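Local atomic coordinates of LAE5 (Uncultured bacterium, PDB entry 5JD3), a protein that probably hydrolyses carboxylic esters, as a serine esterase of the GDSL-like lipase/acylhydrolase family from a lake metagenome. Residues Tyr23-Ser28 / Pro104-Met109; Ser28-Ile33 / Leu76-Gln81; Ile111-Val116 / Thr157-Glu162; Asp35-Ala40 / Arg214-Leu219. All coordinates share one frame; numbering follows the deposited sequence.

Contact 1: residues Tyr23-Ser28 / Pro104-Met109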
loop_
_atom_site.group_PDB
_atom_site.type_symbol
_atom_site.label_atom_id
_atom_site.label_comp_id
_atom_site.label_asym_id
_atom_site.label_seq_id
_atom_site.Cartn_x
_atom_site.Cartn_y
_atom_site.Cartn_z
ATOM N N TYR A 23 2.226 4.565 -16.996
ATOM C CA TYR A 23 3.417 4.186 -16.249
ATOM C C TYR A 23 3.736 2.715 -16.478
ATOM O O TYR A 23 4.900 2.310 -16.500
ATOM C CB TYR A 23 3.215 4.476 -14.759
ATOM C CG TYR A 23 4.327 3.993 -13.855
ATOM C CD1 TYR A 23 5.448 4.779 -13.625
ATOM C CD2 TYR A 23 4.247 2.762 -13.216
ATOM C CE1 TYR A 23 6.465 4.348 -12.795
ATOM C CE2 TYR A 23 5.259 2.321 -12.386
ATOM C CZ TYR A 23 6.365 3.119 -12.179
ATOM O OH TYR A 23 7.374 2.685 -11.351
ATOM N N PHE A 24 2.686 1.922 -16.660
ATOM C CA PHE A 24 2.823 0.483 -16.840
ATOM C C PHE A 24 2.906 0.095 -18.310
ATOM O O PHE A 24 2.125 0.572 -19.133
ATOM C CB PHE A 24 1.648 -0.245 -16.183
ATOM C CG PHE A 24 1.514 0.027 -14.714
ATOM C CD1 PHE A 24 2.360 -0.587 -13.805
ATOM C CD2 PHE A 24 0.544 0.897 -14.241
ATOM C CE1 PHE A 24 2.241 -0.339 -12.450
ATOM C CE2 PHE A 24 0.421 1.147 -12.887
ATOM C CZ PHE A 24 1.271 0.529 -11.991
ATOM N N ALA A 25 3.857 -0.772 -18.639
ATOM C CA ALA A 25 3.928 -1.338 -19.978
ATOM C C ALA A 25 2.765 -2.304 -20.170
ATOM O O ALA A 25 2.276 -2.890 -19.205
ATOM C CB ALA A 25 5.257 -2.040 -20.198
ATOM N N ALA A 26 2.318 -2.462 -21.410
ATOM C CA ALA A 26 1.187 -3.333 -21.703
ATOM C C ALA A 26 1.521 -4.794 -21.420
ATOM O O ALA A 26 2.634 -5.248 -21.682
ATOM C CB ALA A 26 0.746 -3.161 -23.148
ATOM N N GLY A 27 0.550 -5.522 -20.877
ATOM C CA GLY A 27 0.720 -6.936 -20.598
ATOM C C GLY A 27 1.598 -7.223 -19.396
ATOM O O GLY A 27 2.062 -8.348 -19.213
ATOM N N SER A 28 1.823 -6.205 -18.570
ATOM C CA SER A 28 2.681 -6.347 -17.398
ATOM C C SER A 28 1.922 -6.918 -16.206
ATOM O O SER A 28 0.703 -6.777 -16.110
ATOM C CB SER A 28 3.294 -4.998 -17.021
ATOM O OG SER A 28 4.048 -4.461 -18.093
ATOM N N PRO A 104 7.262 -10.698 -10.944
ATOM C CA PRO A 104 6.445 -9.556 -11.360
ATOM C C PRO A 104 7.215 -8.560 -12.219
ATOM O O PRO A 104 8.444 -8.506 -12.158
ATOM C CB PRO A 104 6.046 -8.924 -10.029
ATOM C CG PRO A 104 7.222 -9.190 -9.150
ATOM C CD PRO A 104 7.803 -10.514 -9.585
ATOM N N ASP A 105 6.488 -7.783 -13.016
ATOM C CA ASP A 105 7.087 -6.707 -13.794
ATOM C C ASP A 105 7.122 -5.437 -12.955
ATOM O O ASP A 105 8.027 -4.615 -13.083
ATOM C CB ASP A 105 6.305 -6.478 -15.088
ATOM C CG ASP A 105 6.304 -7.695 -15.990
ATOM O OD1 ASP A 105 7.401 -8.189 -16.326
ATOM O OD2 ASP A 105 5.206 -8.163 -16.356
ATOM N N TYR A 106 6.122 -5.294 -12.093
ATOM C CA TYR A 106 6.041 -4.163 -11.181
ATOM C C TYR A 106 5.666 -4.637 -9.781
ATOM O O TYR A 106 4.948 -5.623 -9.623
ATOM C CB TYR A 106 5.016 -3.138 -11.673
ATOM C CG TYR A 106 5.343 -2.512 -13.008
ATOM C CD1 TYR A 106 6.065 -1.328 -13.083
ATOM C CD2 TYR A 106 4.917 -3.094 -14.194
ATOM C CE1 TYR A 106 6.363 -0.748 -14.300
ATOM C CE2 TYR A 106 5.209 -2.521 -15.416
ATOM C CZ TYR A 106 5.932 -1.348 -15.464
ATOM O OH TYR A 106 6.223 -0.776 -16.680
ATOM N N VAL A 107 6.158 -3.931 -8.769
ATOM C CA VAL A 107 5.791 -4.223 -7.390
ATOM C C VAL A 107 5.322 -2.962 -6.677
ATOM O O VAL A 107 6.045 -1.968 -6.613
ATOM C CB VAL A 107 6.960 -4.840 -6.598
ATOM C CG1 VAL A 107 6.620 -4.909 -5.117
ATOM C CG2 VAL A 107 7.296 -6.219 -7.135
ATOM N N ALA A 108 4.104 -3.007 -6.151
ATOM C CA ALA A 108 3.587 -1.922 -5.332
ATOM C C ALA A 108 3.543 -2.366 -3.876
ATOM O O ALA A 108 3.010 -3.429 -3.560
ATOM C CB ALA A 108 2.210 -1.493 -5.807
ATOM N N MET A 109 4.117 -1.560 -2.991
ATOM C CA MET A 109 4.159 -1.913 -1.580
ATOM C C MET A 109 3.579 -0.817 -0.697
ATOM O O MET A 109 3.915 0.360 -0.837
ATOM C CB MET A 109 5.593 -2.226 -1.149
ATOM C CG MET A 109 5.760 -2.411 0.351
ATOM S SD MET A 109 7.346 -3.145 0.790
ATOM C CE MET A 109 8.458 -2.181 -0.228
#

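Contact 2: residues Ser28-Ile33 / Leu76-Gln81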
loop_
_atom_site.group_PDB
_atom_site.type_symbol
_atom_site.label_atom_id
_atom_site.label_comp_id
_atom_site.label_asym_id
_atom_site.label_seq_id
_atom_site.Cartn_x
_atom_site.Cartn_y
_atom_site.Cartn_z
ATOM N N SER A 28 1.823 -6.205 -18.570
ATOM C CA SER A 28 2.681 -6.347 -17.398
ATOM C C SER A 28 1.922 -6.918 -16.206
ATOM O O SER A 28 0.703 -6.777 -16.110
ATOM C CB SER A 28 3.294 -4.998 -17.021
ATOM O OG SER A 28 4.048 -4.461 -18.093
ATOM N N LYS A 29 2.649 -7.562 -15.298
ATOM C CA LYS A 29 2.050 -8.068 -14.068
ATOM C C LYS A 29 2.470 -7.233 -12.864
ATOM O O LYS A 29 3.657 -7.112 -12.561
ATOM C CB LYS A 29 2.420 -9.534 -13.836
ATOM C CG LYS A 29 2.042 -10.030 -12.445
ATOM C CD LYS A 29 1.786 -11.529 -12.416
ATOM C CE LYS A 29 3.079 -12.320 -12.456
ATOM N NZ LYS A 29 2.861 -13.741 -12.061
ATOM N N LEU A 30 1.484 -6.662 -12.180
ATOM C CA LEU A 30 1.735 -5.858 -10.992
ATOM C C LEU A 30 1.360 -6.611 -9.720
ATOM O O LEU A 30 0.220 -7.047 -9.558
ATOM C CB LEU A 30 0.961 -4.540 -11.065
ATOM C CG LEU A 30 0.891 -3.719 -9.776
ATOM C CD1 LEU A 30 2.274 -3.259 -9.337
ATOM C CD2 LEU A 30 -0.042 -2.530 -9.948
ATOM N N VAL A 31 2.326 -6.761 -8.820
ATOM C CA VAL A 31 2.081 -7.402 -7.536
ATOM C C VAL A 31 2.002 -6.356 -6.430
ATOM O O VAL A 31 2.953 -5.610 -6.200
ATOM C CB VAL A 31 3.175 -8.433 -7.194
ATOM C CG1 VAL A 31 3.098 -8.829 -5.727
ATOM C CG2 VAL A 31 3.051 -9.654 -8.091
ATOM N N ILE A 32 0.858 -6.303 -5.756
ATOM C CA ILE A 32 0.647 -5.348 -4.676
ATOM C C ILE A 32 0.612 -6.064 -3.331
ATOM O O ILE A 32 -0.239 -6.923 -3.093
ATOM C CB ILE A 32 -0.653 -4.550 -4.877
ATOM C CG1 ILE A 32 -0.668 -3.913 -6.268
ATOM C CG2 ILE A 32 -0.800 -3.491 -3.797
ATOM C CD1 ILE A 32 -1.956 -3.193 -6.600
ATOM N N ILE A 33 1.542 -5.703 -2.452
ATOM C CA ILE A 33 1.709 -6.397 -1.182
ATOM C C ILE A 33 1.623 -5.422 -0.005
ATOM O O ILE A 33 2.072 -4.280 -0.099
ATOM C CB ILE A 33 3.058 -7.163 -1.153
ATOM C CG1 ILE A 33 3.200 -7.990 0.126
ATOM C CG2 ILE A 33 4.232 -6.206 -1.324
ATOM C CD1 ILE A 33 4.441 -8.856 0.153
ATOM N N LEU A 76 -3.495 -5.366 -18.094
ATOM C CA LEU A 76 -2.671 -5.402 -16.892
ATOM C C LEU A 76 -3.109 -6.509 -15.940
ATOM O O LEU A 76 -4.296 -6.672 -15.656
ATOM C CB LEU A 76 -2.707 -4.049 -16.180
ATOM C CG LEU A 76 -2.082 -2.900 -16.973
ATOM C CD1 LEU A 76 -2.234 -1.576 -16.237
ATOM C CD2 LEU A 76 -0.618 -3.189 -17.281
ATOM N N ARG A 77 -2.130 -7.258 -15.446
ATOM C CA ARG A 77 -2.376 -8.411 -14.589
ATOM C C ARG A 77 -2.030 -8.088 -13.136
ATOM O O ARG A 77 -0.861 -8.067 -12.759
ATOM C CB ARG A 77 -1.561 -9.604 -15.088
ATOM C CG ARG A 77 -1.795 -10.913 -14.358
ATOM C CD ARG A 77 -0.909 -11.997 -14.951
ATOM N NE ARG A 77 -0.938 -13.234 -14.179
ATOM C CZ ARG A 77 -0.215 -14.310 -14.468
ATOM N NH1 ARG A 77 0.598 -14.303 -15.517
ATOM N NH2 ARG A 77 -0.303 -15.394 -13.710
ATOM N N LEU A 78 -3.052 -7.834 -12.322
ATOM C CA LEU A 78 -2.834 -7.417 -10.940
ATOM C C LEU A 78 -2.920 -8.577 -9.954
ATOM O O LEU A 78 -3.777 -9.452 -10.075
ATOM C CB LEU A 78 -3.835 -6.328 -10.546
ATOM C CG LEU A 78 -3.416 -4.881 -10.824
ATOM C CD1 LEU A 78 -3.382 -4.587 -12.318
ATOM C CD2 LEU A 78 -4.335 -3.906 -10.101
ATOM N N VAL A 79 -2.018 -8.571 -8.974
ATOM C CA VAL A 79 -1.970 -9.610 -7.952
ATOM C C VAL A 79 -2.044 -9.006 -6.552
ATOM O O VAL A 79 -1.276 -8.103 -6.218
ATOM C CB VAL A 79 -0.684 -10.452 -8.055
ATOM C CG1 VAL A 79 -0.776 -11.674 -7.151
ATOM C CG2 VAL A 79 -0.427 -10.868 -9.495
ATOM N N ASN A 80 -2.966 -9.506 -5.735
ATOM C CA ASN A 80 -3.092 -9.044 -4.359
ATOM C C ASN A 80 -2.349 -9.967 -3.398
ATOM O O ASN A 80 -2.706 -11.133 -3.240
ATOM C CB ASN A 80 -4.568 -8.942 -3.959
ATOM C CG ASN A 80 -4.773 -8.220 -2.633
ATOM O OD1 ASN A 80 -3.854 -8.099 -1.821
ATOM N ND2 ASN A 80 -5.990 -7.738 -2.410
ATOM N N GLN A 81 -1.316 -9.436 -2.753
ATOM C CA GLN A 81 -0.551 -10.203 -1.778
ATOM C C GLN A 81 -0.587 -9.544 -0.404
ATOM O O GLN A 81 0.393 -9.581 0.339
ATOM C CB GLN A 81 0.896 -10.374 -2.246
ATOM C CG GLN A 81 1.068 -11.405 -3.350
ATOM C CD GLN A 81 0.728 -12.809 -2.889
ATOM O OE1 GLN A 81 1.314 -13.320 -1.935
ATOM N NE2 GLN A 81 -0.228 -13.439 -3.562
#

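Contact 3: residues Ile111-Val116 / Thr157-Glu162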
loop_
_atom_site.group_PDB
_atom_site.type_symbol
_atom_site.label_atom_id
_atom_site.label_comp_id
_atom_site.label_asym_id
_atom_site.label_seq_id
_atom_site.Cartn_x
_atom_site.Cartn_y
_atom_site.Cartn_z
ATOM N N ILE A 111 3.113 -0.414 3.399
ATOM C CA ILE A 111 3.349 -0.981 4.718
ATOM C C ILE A 111 3.784 0.109 5.695
ATOM O O ILE A 111 4.391 1.106 5.298
ATOM C CB ILE A 111 4.415 -2.106 4.653
ATOM C CG1 ILE A 111 4.329 -3.014 5.881
ATOM C CG2 ILE A 111 5.816 -1.530 4.461
ATOM C CD1 ILE A 111 3.079 -3.867 5.916
ATOM N N GLY A 112 3.449 -0.066 6.970
ATOM C CA GLY A 112 3.823 0.903 7.983
ATOM C C GLY A 112 2.732 1.200 8.994
ATOM O O GLY A 112 3.022 1.602 10.120
ATOM N N ILE A 113 1.478 1.005 8.595
ATOM C CA ILE A 113 0.344 1.296 9.467
ATOM C C ILE A 113 0.397 0.476 10.753
ATOM O O ILE A 113 0.358 1.032 11.851
ATOM C CB ILE A 113 -0.999 1.038 8.754
ATOM C CG1 ILE A 113 -1.236 2.095 7.674
ATOM C CG2 ILE A 113 -2.147 1.050 9.752
ATOM C CD1 ILE A 113 -2.578 1.973 6.985
ATOM N N ASN A 114 0.496 -0.843 10.615
ATOM C CA ASN A 114 0.582 -1.723 11.775
ATOM C C ASN A 114 1.889 -1.530 12.534
ATOM O O ASN A 114 1.942 -1.706 13.750
ATOM C CB ASN A 114 0.432 -3.183 11.350
ATOM C CG ASN A 114 -0.959 -3.499 10.842
ATOM O OD1 ASN A 114 -1.955 -3.021 11.386
ATOM N ND2 ASN A 114 -1.036 -4.304 9.790
ATOM N N ASP A 115 2.940 -1.166 11.806
ATOM C CA ASP A 115 4.231 -0.864 12.414
ATOM C C ASP A 115 4.097 0.290 13.400
ATOM O O ASP A 115 4.723 0.296 14.460
ATOM C CB ASP A 115 5.264 -0.522 11.337
ATOM C CG ASP A 115 5.374 -1.597 10.273
ATOM O OD1 ASP A 115 6.453 -2.216 10.159
ATOM O OD2 ASP A 115 4.379 -1.826 9.554
ATOM N N VAL A 116 3.264 1.262 13.042
ATOM C CA VAL A 116 3.018 2.424 13.885
ATOM C C VAL A 116 1.910 2.150 14.899
ATOM O O VAL A 116 2.015 2.529 16.066
ATOM C CB VAL A 116 2.634 3.658 13.036
ATOM C CG1 VAL A 116 2.220 4.821 13.924
ATOM C CG2 VAL A 116 3.786 4.057 12.126
ATOM N N THR A 157 2.627 5.345 0.751
ATOM C CA THR A 157 2.857 5.752 2.132
ATOM C C THR A 157 1.785 5.207 3.072
ATOM O O THR A 157 0.617 5.089 2.695
ATOM C CB THR A 157 2.915 7.295 2.263
ATOM O OG1 THR A 157 3.271 7.656 3.603
ATOM C CG2 THR A 157 1.577 7.926 1.916
ATOM N N PRO A 158 2.187 4.842 4.298
ATOM C CA PRO A 158 1.189 4.503 5.312
ATOM C C PRO A 158 0.399 5.749 5.683
ATOM O O PRO A 158 0.899 6.857 5.494
ATOM C CB PRO A 158 2.031 4.001 6.487
ATOM C CG PRO A 158 3.357 4.667 6.304
ATOM C CD PRO A 158 3.562 4.733 4.817
ATOM N N TYR A 159 -0.813 5.580 6.192
ATOM C CA TYR A 159 -1.639 6.734 6.502
ATOM C C TYR A 159 -2.356 6.593 7.834
ATOM O O TYR A 159 -2.457 5.504 8.398
ATOM C CB TYR A 159 -2.669 6.969 5.390
ATOM C CG TYR A 159 -3.726 5.891 5.300
ATOM C CD1 TYR A 159 -4.907 5.983 6.028
ATOM C CD2 TYR A 159 -3.544 4.781 4.490
ATOM C CE1 TYR A 159 -5.870 4.997 5.953
ATOM C CE2 TYR A 159 -4.507 3.797 4.406
ATOM C CZ TYR A 159 -5.664 3.906 5.139
ATOM O OH TYR A 159 -6.620 2.920 5.054
ATOM N N PHE A 160 -2.853 7.723 8.322
ATOM C CA PHE A 160 -3.743 7.758 9.468
ATOM C C PHE A 160 -4.835 8.766 9.148
ATOM O O PHE A 160 -4.550 9.939 8.914
ATOM C CB PHE A 160 -2.985 8.136 10.742
ATOM C CG PHE A 160 -3.780 7.947 12.004
ATOM C CD1 PHE A 160 -4.590 6.835 12.170
ATOM C CD2 PHE A 160 -3.700 8.871 13.032
ATOM C CE1 PHE A 160 -5.317 6.656 13.332
ATOM C CE2 PHE A 160 -4.424 8.698 14.198
ATOM C CZ PHE A 160 -5.234 7.588 14.347
ATOM N N ILE A 161 -6.083 8.310 9.103
ATOM C CA ILE A 161 -7.184 9.195 8.746
ATOM C C ILE A 161 -7.491 10.123 9.918
ATOM O O ILE A 161 -8.505 9.982 10.602
ATOM C CB ILE A 161 -8.441 8.405 8.333
ATOM C CG1 ILE A 161 -8.071 7.331 7.310
ATOM C CG2 ILE A 161 -9.491 9.335 7.737
ATOM C CD1 ILE A 161 -9.247 6.514 6.823
ATOM N N GLU A 162 -6.586 11.070 10.143
ATOM C CA GLU A 162 -6.701 12.021 11.239
ATOM C C GLU A 162 -6.039 13.339 10.855
ATOM O O GLU A 162 -4.822 13.396 10.677
ATOM C CB GLU A 162 -6.066 11.457 12.512
ATOM C CG GLU A 162 -6.066 12.422 13.684
ATOM C CD GLU A 162 -7.461 12.882 14.057
ATOM O OE1 GLU A 162 -8.340 12.017 14.257
ATOM O OE2 GLU A 162 -7.682 14.108 14.148
#

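Contact 4: residues Asp35-Ala40 / Arg214-Leu219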
loop_
_atom_site.group_PDB
_atom_site.type_symbol
_atom_site.label_atom_id
_atom_site.label_comp_id
_atom_site.label_asym_id
_atom_site.label_seq_id
_atom_site.Cartn_x
_atom_site.Cartn_y
_atom_site.Cartn_z
ATOM N N ASP A 35 -0.599 -4.826 4.180
ATOM C CA ASP A 35 -1.412 -5.303 5.296
ATOM C C ASP A 35 -2.876 -5.497 4.904
ATOM O O ASP A 35 -3.181 -5.804 3.751
ATOM C CB ASP A 35 -1.302 -4.342 6.483
ATOM C CG ASP A 35 -1.416 -2.886 6.072
ATOM O OD1 ASP A 35 -2.234 -2.574 5.181
ATOM O OD2 ASP A 35 -0.681 -2.051 6.642
ATOM N N SER A 36 -3.776 -5.318 5.868
ATOM C CA SER A 36 -5.200 -5.573 5.650
ATOM C C SER A 36 -5.820 -4.588 4.668
ATOM O O SER A 36 -6.822 -4.894 4.023
ATOM C CB SER A 36 -5.965 -5.525 6.974
ATOM O OG SER A 36 -6.196 -4.188 7.380
ATOM N N ILE A 37 -5.226 -3.404 4.565
ATOM C CA ILE A 37 -5.702 -2.397 3.626
ATOM C C ILE A 37 -5.490 -2.892 2.197
ATOM O O ILE A 37 -6.264 -2.572 1.295
ATOM C CB ILE A 37 -4.992 -1.046 3.840
ATOM C CG1 ILE A 37 -5.151 -0.595 5.292
ATOM C CG2 ILE A 37 -5.549 0.013 2.900
ATOM C CD1 ILE A 37 -6.594 -0.445 5.728
ATOM N N THR A 38 -4.446 -3.692 2.005
ATOM C CA THR A 38 -4.207 -4.348 0.726
ATOM C C THR A 38 -5.013 -5.643 0.639
ATOM O O THR A 38 -5.638 -5.929 -0.383
ATOM C CB THR A 38 -2.714 -4.656 0.516
ATOM O OG1 THR A 38 -1.958 -3.443 0.613
ATOM C CG2 THR A 38 -2.482 -5.282 -0.850
ATOM N N ASP A 39 -4.988 -6.412 1.725
ATOM C CA ASP A 39 -5.728 -7.670 1.834
ATOM C C ASP A 39 -7.200 -7.481 1.482
ATOM O O ASP A 39 -7.697 -8.074 0.524
ATOM C CB ASP A 39 -5.594 -8.234 3.254
ATOM C CG ASP A 39 -6.053 -9.681 3.365
ATOM O OD1 ASP A 39 -6.887 -10.127 2.550
ATOM O OD2 ASP A 39 -5.578 -10.374 4.288
ATOM N N ALA A 40 -7.885 -6.662 2.276
ATOM C CA ALA A 40 -9.287 -6.316 2.048
ATOM C C ALA A 40 -10.206 -7.538 1.997
ATOM O O ALA A 40 -11.238 -7.518 1.326
ATOM C CB ALA A 40 -9.424 -5.502 0.768
ATOM N N ARG A 214 -10.349 5.137 11.828
ATOM C CA ARG A 214 -9.421 5.999 11.098
ATOM C C ARG A 214 -8.336 5.219 10.352
ATOM O O ARG A 214 -7.287 5.771 10.022
ATOM C CB ARG A 214 -8.770 7.006 12.052
ATOM C CG ARG A 214 -9.760 7.949 12.720
ATOM C CD ARG A 214 -9.068 8.905 13.681
ATOM N NE ARG A 214 -8.605 8.234 14.893
ATOM C CZ ARG A 214 -7.993 8.852 15.899
ATOM N NH1 ARG A 214 -7.767 10.157 15.840
ATOM N NH2 ARG A 214 -7.607 8.164 16.966
ATOM N N ILE A 215 -8.592 3.941 10.087
ATOM C CA ILE A 215 -7.639 3.103 9.363
ATOM C C ILE A 215 -8.324 2.275 8.280
ATOM O O ILE A 215 -7.926 2.323 7.117
ATOM C CB ILE A 215 -6.879 2.153 10.309
ATOM C CG1 ILE A 215 -5.891 2.939 11.172
ATOM C CG2 ILE A 215 -6.134 1.095 9.511
ATOM C CD1 ILE A 215 -4.836 3.678 10.373
ATOM N N HIS A 216 -9.342 1.510 8.668
ATOM C CA HIS A 216 -10.103 0.699 7.719
ATOM C C HIS A 216 -11.323 1.467 7.220
ATOM O O HIS A 216 -12.331 1.559 7.922
ATOM C CB HIS A 216 -10.542 -0.620 8.361
ATOM C CG HIS A 216 -9.421 -1.401 8.972
ATOM N ND1 HIS A 216 -9.123 -1.347 10.316
ATOM C CD2 HIS A 216 -8.530 -2.261 8.424
ATOM C CE1 HIS A 216 -8.094 -2.137 10.569
ATOM N NE2 HIS A 216 -7.716 -2.703 9.438
ATOM N N PRO A 217 -11.241 2.013 5.998
ATOM C CA PRO A 217 -12.294 2.892 5.489
ATOM C C PRO A 217 -13.394 2.141 4.752
ATOM O O PRO A 217 -13.264 0.943 4.499
ATOM C CB PRO A 217 -11.532 3.800 4.529
ATOM C CG PRO A 217 -10.484 2.888 3.953
ATOM C CD PRO A 217 -10.141 1.872 5.029
ATOM N N ASN A 218 -14.469 2.845 4.411
ATOM C CA ASN A 218 -15.483 2.289 3.524
ATOM C C ASN A 218 -14.957 2.294 2.093
ATOM O O ASN A 218 -13.788 2.604 1.861
ATOM C CB ASN A 218 -16.797 3.070 3.631
ATOM C CG ASN A 218 -16.609 4.569 3.471
ATOM O OD1 ASN A 218 -15.573 5.036 3.000
ATOM N ND2 ASN A 218 -17.623 5.333 3.864
ATOM N N LEU A 219 -15.813 1.954 1.135
ATOM C CA LEU A 219 -15.385 1.878 -0.259
ATOM C C LEU A 219 -14.879 3.228 -0.764
ATOM O O LEU A 219 -13.949 3.288 -1.569
ATOM C CB LEU A 219 -16.525 1.380 -1.147
ATOM C CG LEU A 219 -16.095 0.930 -2.544
ATOM C CD1 LEU A 219 -15.132 -0.246 -2.449
ATOM C CD2 LEU A 219 -17.301 0.572 -3.396
#

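Contact 1: residues Tyr23-Ser28 / Pro104-Met109
Tyr106, at the start of strand 106-110, reaches against the loop 23-28 and meets Tyr23, Phe24, Ala25 and Ser28. Its CB lies 4.0 Å from Phe24 CE1. At the ring's root, CG and CD2 are both touched by Phe24 CD1, which stands over the centre of one ring face. The phenylalanine therefore arrives edge first, a T-shaped pair with planes at 81° and centroids 4.9 Å apart. Along one flank, CD1 and CE1 of Tyr106 each come within 3.8 Å of Tyr23 CE2, and the two tyrosine rings meet at an oblique angle, their chains running oppositely. The other flank belongs to Ser28, whose CB lies in the ring plane, 3.5 Å from Tyr106 CE2. This aromatic cluster packs the loop that leads into strand 29-34 against the neighbouring strand of the parallel sheet in a flavodoxin-like alpha/beta/alpha fold, with Phe24 and Tyr106 also resting on Leu30. At the tip, Tyr106 OH accepts from Ala25 N at 3.1 Å (N-H...O 156°), so tyrosine suits a place that needs a flat apolar body and a polar end for a loop amide. Ala25 opens a type II turn closed by Ser28, with Gly27 taking the positive phi. Ser28 OG, beside its backbone N (chi1 -58°), gives a 2.6 Å bond to Ala25 O from above the carbonyl plane. Asp105 OD2 lies 3.3 Å from Ser28 CA and accepts from Lys29 N.

Contact 2: residues Ser28-Ile33 / Leu76-Gln81
Strands 29-34 and 77-82 run side by side in parallel, and five backbone bonds join them: Ser28 O takes Arg77 N, Leu30 N gives to Arg77 O, Leu30 O takes Val79 N, Ile32 N gives to Val79 O and Ile32 O takes Gln81 N. This is an edge pairing of the five-stranded parallel sheet in the flavodoxin-like alpha/beta/alpha fold of SGNH/GDSL hydrolases, strand 77-82 being an outermost one. On the face of Lys29, Val31 and Val79, branched side chains lie alongside each other, Val31 CG2 3.8 Å from Val79 CB. Next to them the lysine chain leaves anti to its amide nitrogen (chi1 169°), and with a nearly extended chi2 this lays CD 3.7 Å from Val79 CG2 and over one face of the Arg77 guanidinium. The bend at chi3 then directs CE and NZ. Arg77, extended from CG to NE, points the same way as the lysine. Their like charges come close, Lys29 NZ to Arg77 NH2 being 3.9 Å, and are probably eased by Glu49, which forms a salt bridge with Arg77 NE and a long, weak ion pair with Lys29 NZ. The lysine nitrogen also donates to Leu102 O. Replacing Lys29 with an alanine would probably leave Leu102 O without this donor and bare the guanidinium face and Val79 CG2 where the methylenes now lie. On the reverse face Leu30 and Ile32 both meet Leu78, and helix 59-70 lies on Leu78 and Ile32. Asn80, on that side too, donates through ND2 to Thr38 O and His55 O and accepts at OD1 from Gly82 N.

Contact 3: residues Ile111-Val116 / Thr157-Glu162
Ile113, in the first turn of helix 113-121, reaches Pro158 and Tyr159 with a single branch. CG1 stands anti to the carbonyl carbon, beside the backbone N (chi1 -71°), and an extended chi2 carries CD1 straight outward from it. CG1 thereby comes 4.0 Å from Pro158 CB and 3.7 Å from Tyr159 O, while CD1 lands over one face of the Tyr159 ring. This is a CH-pi contact: CD1 is 4.0 Å from the ring centroid, 24° off the normal and shifted toward the rim, where CE2 is its closest ring atom. In the tyrosine, chi1 of 68° sets CG between the backbone N and the carbonyl carbon, a position the extended backbone allows. It turns the ring back over the isoleucine although the CB points away, and its hydroxyl bonds to Ile215 O. An alanine in place of Ile113 would probably open a gap beside Pro158 and leave this ring face without its methyl, letting the ring shift. Gly112, the N-cap residue, lies against the proline ring; a CB there would clash with Pro158 CG and, at its positive phi, with the preceding carbonyl. Pro158 fits as a compact, rigid wedge, its CG and CD each 3.8 Å from Ile111 O, which accepts from Tyr135 OH. All five touching residues are buried. Tyr159 lies near the probable Ser-His-Asp triad without touching it, and Gly112 to Asp115 are consistent with the GxND block of SGNH/GDSL hydrolases, whose asparagine, here Asn114, usually helps form the oxyanion hole in relatives.

Contact 4: residues Asp35-Ala40 / Arg214-Leu219
A chi1 of 78° places Ser36 OG between its own backbone N and carbonyl carbon, while chi1 of -53° in His216 sets the imidazole beside the backbone N, and the two groups then meet. OG lies at the edge of the imidazole, near its plane, and is hydrogen-bonded to NE2 at 3.0 Å; either group could be the donor. Behind the ring, His216 ND1 bonds to Asp213 OD2, which fixes the rotation of the imidazole, and Ile215 CG2 sits 3.9 Å above the centre of one face. Ile37, the next residue in the short helix 36-39, folds its CD1 toward the same loop. That methyl is 3.4 Å from Ile215 O and also touches His216 CD2, Ile215 CG2 and Pro217 CD. A branched aliphatic chain suits this place, since it fills the angle between helix and loop without competing for the polar atoms. Asp35 caps the helix N-terminus: its OD1 accepts from Ile37 N at 3.2 Å, on the anti side and 29° out of the carboxylate plane. Ser36 thus stands in the first turn of a helix, just beyond the end of strand 29-34 with only Asp35 between, as the nucleophile does in GDSL hydrolases. The hydroxyl-imidazole-carboxylate chain has the geometry of a catalytic triad, consistent with His216 acting as a general base on Ser36 and Asp213 orienting it.

How the contacts relate
Contacts 1 and 2 share Ser28 and belong to the same sheet: contact 2 pairs strand 29-34 with 77-82, while contact 1 packs the loop leading into it on strand 106-110, and Ala108 N to Val31 O stitches the two together. Contact 2 is mostly buried backbone pairing, contact 1 a partly buried aromatic cluster at the strands' N-terminal end. Contacts 3 and 4 lie about 11 Å apart, centre to centre, among loops at the C-terminal ends. Contact 3 is wholly buried and apolar, contact 4 partly exposed and polar at its heart; the salt bridge of Glu162 with Arg214 helps couple them. Through Asn80, contact 2 also reaches the short helix of contact 4, linking sheet and probable active site.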